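Local coordinates for hemerythrin-like domain-containing protein (Streptococcus mutans, PDB 2QKP), which is of unknown function but carries, in this C-terminal part, a PAS domain, a fold that in many other proteins serves for sensing or for protein contacts, at residues K79-L84 / V93-Q98; E31-F34 / I40-Y43. One frame throughout, in Å; residues are numbered along the deposited sequence.

Interaction 1 of 2, residues K79-L84 / V93-Q98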
loop_
_atom_site.group_PDB
_atom_site.type_symbol
_atom_site.label_atom_id
_atom_site.label_comp_id
_atom_site.label_asym_id
_atom_site.label_seq_id
_atom_site.Cartn_x
_atom_site.Cartn_y
_atom_site.Cartn_z
ATOM N N LYS A 79 9.920 9.555 -18.555
ATOM C CA LYS A 79 9.464 10.926 -18.768
ATOM C C LYS A 79 8.087 10.986 -19.443
ATOM O O LYS A 79 7.249 11.810 -19.069
ATOM C CB LYS A 79 10.472 11.696 -19.617
ATOM C CG LYS A 79 11.775 11.991 -18.913
ATOM C CD LYS A 79 12.803 12.493 -19.915
ATOM C CE LYS A 79 13.924 13.264 -19.221
ATOM N NZ LYS A 79 15.130 13.347 -20.115
ATOM N N LYS A 80 7.862 10.125 -20.439
ATOM C CA LYS A 80 6.584 10.126 -21.160
ATOM C C LYS A 80 5.450 9.688 -20.229
ATOM O O LYS A 80 4.339 10.221 -20.314
ATOM C CB LYS A 80 6.602 9.187 -22.368
ATOM C CG LYS A 80 7.481 9.664 -23.524
ATOM C CD LYS A 80 7.271 8.813 -24.766
ATOM C CE LYS A 80 8.306 7.693 -24.874
ATOM N NZ LYS A 80 8.453 7.220 -26.297
ATOM N N VAL A 81 5.740 8.697 -19.385
ATOM C CA VAL A 81 4.779 8.269 -18.354
ATOM C C VAL A 81 4.440 9.448 -17.438
ATOM O O VAL A 81 3.265 9.715 -17.159
ATOM C CB VAL A 81 5.290 7.079 -17.504
ATOM C CG1 VAL A 81 4.342 6.837 -16.330
ATOM C CG2 VAL A 81 5.463 5.810 -18.366
ATOM N N PHE A 82 5.462 10.141 -16.943
ATOM C CA PHE A 82 5.218 11.266 -15.999
ATOM C C PHE A 82 4.382 12.351 -16.654
ATOM O O PHE A 82 3.523 12.949 -16.022
ATOM C CB PHE A 82 6.536 11.877 -15.508
ATOM C CG PHE A 82 7.153 11.143 -14.338
ATOM C CD1 PHE A 82 7.119 9.753 -14.270
ATOM C CD2 PHE A 82 7.793 11.846 -13.327
ATOM C CE1 PHE A 82 7.703 9.051 -13.180
ATOM C CE2 PHE A 82 8.386 11.159 -12.246
ATOM C CZ PHE A 82 8.336 9.763 -12.183
ATOM N N GLU A 83 4.621 12.595 -17.943
ATOM C CA GLU A 83 3.847 13.603 -18.647
ATOM C C GLU A 83 2.353 13.252 -18.757
ATOM O O GLU A 83 1.484 14.116 -18.547
ATOM C CB GLU A 83 4.429 13.888 -20.051
ATOM C CG GLU A 83 3.579 14.954 -20.738
ATOM C CD GLU A 83 4.122 15.457 -22.056
ATOM O OE1 GLU A 83 4.483 14.617 -22.922
ATOM O OE2 GLU A 83 4.136 16.708 -22.231
ATOM N N LEU A 84 2.062 12.005 -19.094
ATOM C CA LEU A 84 0.688 11.514 -19.221
ATOM C C LEU A 84 -0.043 11.681 -17.901
ATOM O O LEU A 84 -1.188 12.115 -17.866
ATOM C CB LEU A 84 0.665 10.020 -19.549
ATOM C CG LEU A 84 0.890 9.589 -21.005
ATOM C CD1 LEU A 84 1.297 8.113 -21.063
ATOM C CD2 LEU A 84 -0.394 9.852 -21.794
ATOM N N VAL A 93 -0.601 4.113 -15.278
ATOM C CA VAL A 93 0.021 3.414 -16.395
ATOM C C VAL A 93 0.565 2.127 -15.799
ATOM O O VAL A 93 1.279 2.172 -14.790
ATOM C CB VAL A 93 1.149 4.240 -17.000
ATOM C CG1 VAL A 93 1.931 3.460 -18.054
ATOM C CG2 VAL A 93 0.564 5.505 -17.620
ATOM N N ASN A 94 0.262 0.994 -16.442
ATOM C CA ASN A 94 0.692 -0.318 -15.943
ATOM C C ASN A 94 1.591 -1.031 -16.962
ATOM O O ASN A 94 1.427 -0.858 -18.188
ATOM C CB ASN A 94 -0.515 -1.201 -15.667
ATOM C CG ASN A 94 -1.547 -0.533 -14.774
ATOM O OD1 ASN A 94 -2.666 -0.220 -15.204
ATOM N ND2 ASN A 94 -1.191 -0.333 -13.522
ATOM N N MET A 95 2.568 -1.765 -16.443
ATOM C CA MET A 95 3.347 -2.702 -17.233
ATOM C C MET A 95 3.566 -4.013 -16.464
ATOM O O MET A 95 3.483 -4.059 -15.236
ATOM C CB MET A 95 4.672 -2.073 -17.739
ATOM C CG MET A 95 5.342 -1.016 -16.897
ATOM S SD MET A 95 4.622 0.646 -16.818
ATOM C CE MET A 95 5.509 1.526 -18.117
ATOM N N TRP A 96 3.819 -5.098 -17.194
ATOM C CA TRP A 96 4.054 -6.368 -16.521
ATOM C C TRP A 96 5.009 -7.207 -17.364
ATOM O O TRP A 96 5.080 -7.033 -18.592
ATOM C CB TRP A 96 2.751 -7.129 -16.278
ATOM C CG TRP A 96 1.872 -7.304 -17.496
ATOM C CD1 TRP A 96 1.906 -8.329 -18.413
ATOM C CD2 TRP A 96 0.814 -6.440 -17.903
ATOM N NE1 TRP A 96 0.934 -8.140 -19.374
ATOM C CE2 TRP A 96 0.243 -6.991 -19.080
ATOM C CE3 TRP A 96 0.306 -5.243 -17.409
ATOM C CZ2 TRP A 96 -0.806 -6.368 -19.758
ATOM C CZ3 TRP A 96 -0.753 -4.651 -18.059
ATOM C CH2 TRP A 96 -1.300 -5.209 -19.229
ATOM N N PHE A 97 5.745 -8.077 -16.693
ATOM C CA PHE A 97 6.784 -8.886 -17.331
ATOM C C PHE A 97 7.190 -10.013 -16.412
ATOM O O PHE A 97 7.039 -9.921 -15.190
ATOM C CB PHE A 97 8.014 -8.020 -17.678
ATOM C CG PHE A 97 8.692 -7.382 -16.483
ATOM C CD1 PHE A 97 9.727 -8.038 -15.806
ATOM C CD2 PHE A 97 8.312 -6.117 -16.044
ATOM C CE1 PHE A 97 10.373 -7.445 -14.700
ATOM C CE2 PHE A 97 8.948 -5.518 -14.946
ATOM C CZ PHE A 97 9.973 -6.184 -14.271
ATOM N N GLN A 98 7.727 -11.080 -17.010
ATOM C CA GLN A 98 8.252 -12.216 -16.274
ATOM C C GLN A 98 9.665 -11.892 -15.798
ATOM O O GLN A 98 10.459 -11.338 -16.558
ATOM C CB GLN A 98 8.326 -13.425 -17.203
ATOM C CG GLN A 98 7.038 -14.145 -17.399
ATOM C CD GLN A 98 6.770 -15.142 -16.305
ATOM O OE1 GLN A 98 5.675 -15.710 -16.222
ATOM N NE2 GLN A 98 7.767 -15.368 -15.450
#
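No ring or amide faces the meeting of V81 and L84 with V93 and M95 from within the two segments; it is made by branched aliphatic side chains and one thioether, and the side chain of Y110 on strand 104-114 touches both V81 and M95 from the neighbouring strand. V81 is the middle of the contact. Its CG1 lies 4.2 Å from V93 CB, while V81 CG2 stands 4.3 Å from V93 CG1, so the two valines cross with both V81 methyls set against V93. With V81 CG1 anti to the backbone N (chi1 171°) and CG2 anti to the carbonyl carbon, the second methyl is also placed to meet M95, whose CE comes to 4.3 Å from V81 CG2. The methionine folds back along its own strand: M95 SD runs beside V93 CG1 at 4.1 Å, and its terminal methyl reaches the helix, which a flexible unbranched chain can do from two residues further along. One turn later on the helix, L84 CD1 touches V93 CG2 at 4.4 Å, and L84 also rests on Q89 and R90 of the connecting loop. Compact valines suit the close part of the contact, where the V81 and V93 CA atoms are 7.1 Å apart, and leucine and methionine span the wider gaps beside it. With no hydrogen bond between the segments, modest dispersion contacts alone join them directly. The strand itself is held by backbone bonds to strand 104-114, V93 pairing with Y110 and M95 with V108. The N-to-C directions of 79-84 and 93-98 differ by 145°, nearer antiparallel than parallel, consistent with the packing, in PAS domains, of the long helix preceding the third strand against the antiparallel sheet.

Interaction 2 of 2, residues E31-F34 / I40-Y43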
loop_
_atom_site.group_PDB
_atom_site.type_symbol
_atom_site.label_atom_id
_atom_site.label_comp_id
_atom_site.label_asym_id
_atom_site.label_seq_id
_atom_site.Cartn_x
_atom_site.Cartn_y
_atom_site.Cartn_z
ATOM N N GLU A 31 6.780 -2.806 -3.590
ATOM C CA GLU A 31 7.947 -1.924 -3.575
ATOM C C GLU A 31 7.378 -0.586 -4.026
ATOM O O GLU A 31 6.844 -0.488 -5.135
ATOM C CB GLU A 31 9.028 -2.385 -4.580
ATOM C CG GLU A 31 9.701 -3.698 -4.233
ATOM C CD GLU A 31 10.684 -4.157 -5.310
ATOM O OE1 GLU A 31 11.127 -3.339 -6.182
ATOM O OE2 GLU A 31 11.035 -5.333 -5.262
ATOM N N ILE A 32 7.485 0.430 -3.167
ATOM C CA ILE A 32 6.830 1.729 -3.415
ATOM C C ILE A 32 7.919 2.764 -3.593
ATOM O O ILE A 32 8.919 2.756 -2.858
ATOM C CB ILE A 32 5.941 2.088 -2.218
ATOM C CG1 ILE A 32 4.845 1.006 -2.090
ATOM C CG2 ILE A 32 5.307 3.542 -2.296
ATOM C CD1 ILE A 32 3.970 1.148 -0.848
ATOM N N THR A 33 7.741 3.653 -4.564
ATOM C CA THR A 33 8.631 4.825 -4.666
ATOM C C THR A 33 7.755 6.038 -4.903
ATOM O O THR A 33 6.670 5.916 -5.473
ATOM C CB THR A 33 9.716 4.740 -5.797
ATOM O OG1 THR A 33 9.112 5.002 -7.068
ATOM C CG2 THR A 33 10.439 3.381 -5.819
ATOM N N PHE A 34 8.208 7.205 -4.461
ATOM C CA PHE A 34 7.427 8.410 -4.678
ATOM C C PHE A 34 8.345 9.505 -5.185
ATOM O O PHE A 34 9.392 9.749 -4.610
ATOM C CB PHE A 34 6.765 8.848 -3.374
ATOM C CG PHE A 34 6.077 10.154 -3.464
ATOM C CD1 PHE A 34 4.911 10.293 -4.243
ATOM C CD2 PHE A 34 6.567 11.256 -2.772
ATOM C CE1 PHE A 34 4.231 11.519 -4.311
ATOM C CE2 PHE A 34 5.908 12.503 -2.854
ATOM C CZ PHE A 34 4.746 12.634 -3.625
ATOM N N ILE A 40 11.654 15.326 -7.774
ATOM C CA ILE A 40 12.613 14.789 -6.829
ATOM C C ILE A 40 12.175 13.413 -6.331
ATOM O O ILE A 40 11.076 13.283 -5.783
ATOM C CB ILE A 40 12.800 15.717 -5.619
ATOM C CG1 ILE A 40 13.311 17.102 -6.067
ATOM C CG2 ILE A 40 13.750 15.087 -4.619
ATOM C CD1 ILE A 40 14.602 17.042 -6.880
ATOM N N PHE A 41 13.028 12.420 -6.525
ATOM C CA PHE A 41 12.828 11.084 -5.938
ATOM C C PHE A 41 13.024 11.248 -4.435
ATOM O O PHE A 41 14.154 11.491 -3.967
ATOM C CB PHE A 41 13.808 10.089 -6.570
ATOM C CG PHE A 41 13.820 8.725 -5.925
ATOM C CD1 PHE A 41 15.016 8.079 -5.689
ATOM C CD2 PHE A 41 12.639 8.083 -5.562
ATOM C CE1 PHE A 41 15.059 6.817 -5.094
ATOM C CE2 PHE A 41 12.671 6.824 -4.962
ATOM C CZ PHE A 41 13.878 6.184 -4.739
ATOM N N GLN A 42 11.926 11.187 -3.678
ATOM C CA GLN A 42 11.967 11.491 -2.241
ATOM C C GLN A 42 12.065 10.261 -1.380
ATOM O O GLN A 42 12.583 10.310 -0.268
ATOM C CB GLN A 42 10.654 12.133 -1.804
ATOM C CG GLN A 42 10.596 13.609 -1.837
ATOM C CD GLN A 42 9.333 14.149 -1.216
ATOM O OE1 GLN A 42 8.824 15.177 -1.648
ATOM N NE2 GLN A 42 8.828 13.488 -0.178
ATOM N N TYR A 43 11.471 9.161 -1.843
ATOM C CA TYR A 43 11.085 8.107 -0.904
ATOM C C TYR A 43 10.941 6.748 -1.560
ATOM O O TYR A 43 10.390 6.652 -2.663
ATOM C CB TYR A 43 9.731 8.499 -0.285
ATOM C CG TYR A 43 9.006 7.343 0.395
ATOM C CD1 TYR A 43 9.323 6.974 1.716
ATOM C CD2 TYR A 43 8.012 6.620 -0.274
ATOM C CE1 TYR A 43 8.654 5.917 2.373
ATOM C CE2 TYR A 43 7.355 5.547 0.360
ATOM C CZ TYR A 43 7.693 5.199 1.676
ATOM O OH TYR A 43 7.015 4.181 2.275
#
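With CG anti to the backbone N in Y43 (chi1 163°), the ring is placed so that its edge, at CD2, meets F34 CB 4.0 Å away; F34, its beta-bridge partner, has a like torsion (chi1 173°), and both side chains lie on one face of the sheet. The same edge receives I32, whose CG2 is 3.9 Å from Y43 CE2. Large apolar and aromatic groups such as these suit a buried sheet face. The backbones pair antiparallel: F34 N donates to Y43 O at 2.9 Å, and Q42 N to F34 O at 3.1 Å. Q42 and Y43 thus both face F34, a classic beta bulge. Q42 lies alongside F34, its NE2 at the ring edge, 4.1 Å from F34 CE2, with amide and ring planes 87° apart. A long amide suits this place because its polar end has partners beyond the hairpin: OE1 accepts from N36, and NE2 donates to Y15 and Q20 of the second subunit. F41 crosses T33 instead, with F41 CE2 3.7 Å from T33 CB, and the F41 side chain also touches C69. Strand 31-36 lies between strand 41-44 and strand 120-129, where I32 packs on L124, while the outer strand borders the second subunit.

How the interactions relate
From the N terminus, interaction 2 comes first: the chain reverses after strand 31-36 and brings 40-43 back on 31-34, closing a beta hairpin. The chain then leaves the sheet, passes through the long region that ends in helix 72-86, and returns through a five-residue connection, 87-91, to strand 92-99, where interaction 1 closes a second short loop. The two are in series, neither nesting nor crossing; their centres lie about 15 Å apart and their nearest atoms about 7 Å, so they do not touch. They serve the two outermost strands of one five-stranded sheet: interaction 2 joins 41-44 to 31-36, interaction 1 lays the helix on 92-99, and strands 120-129 and 104-114 bridge them.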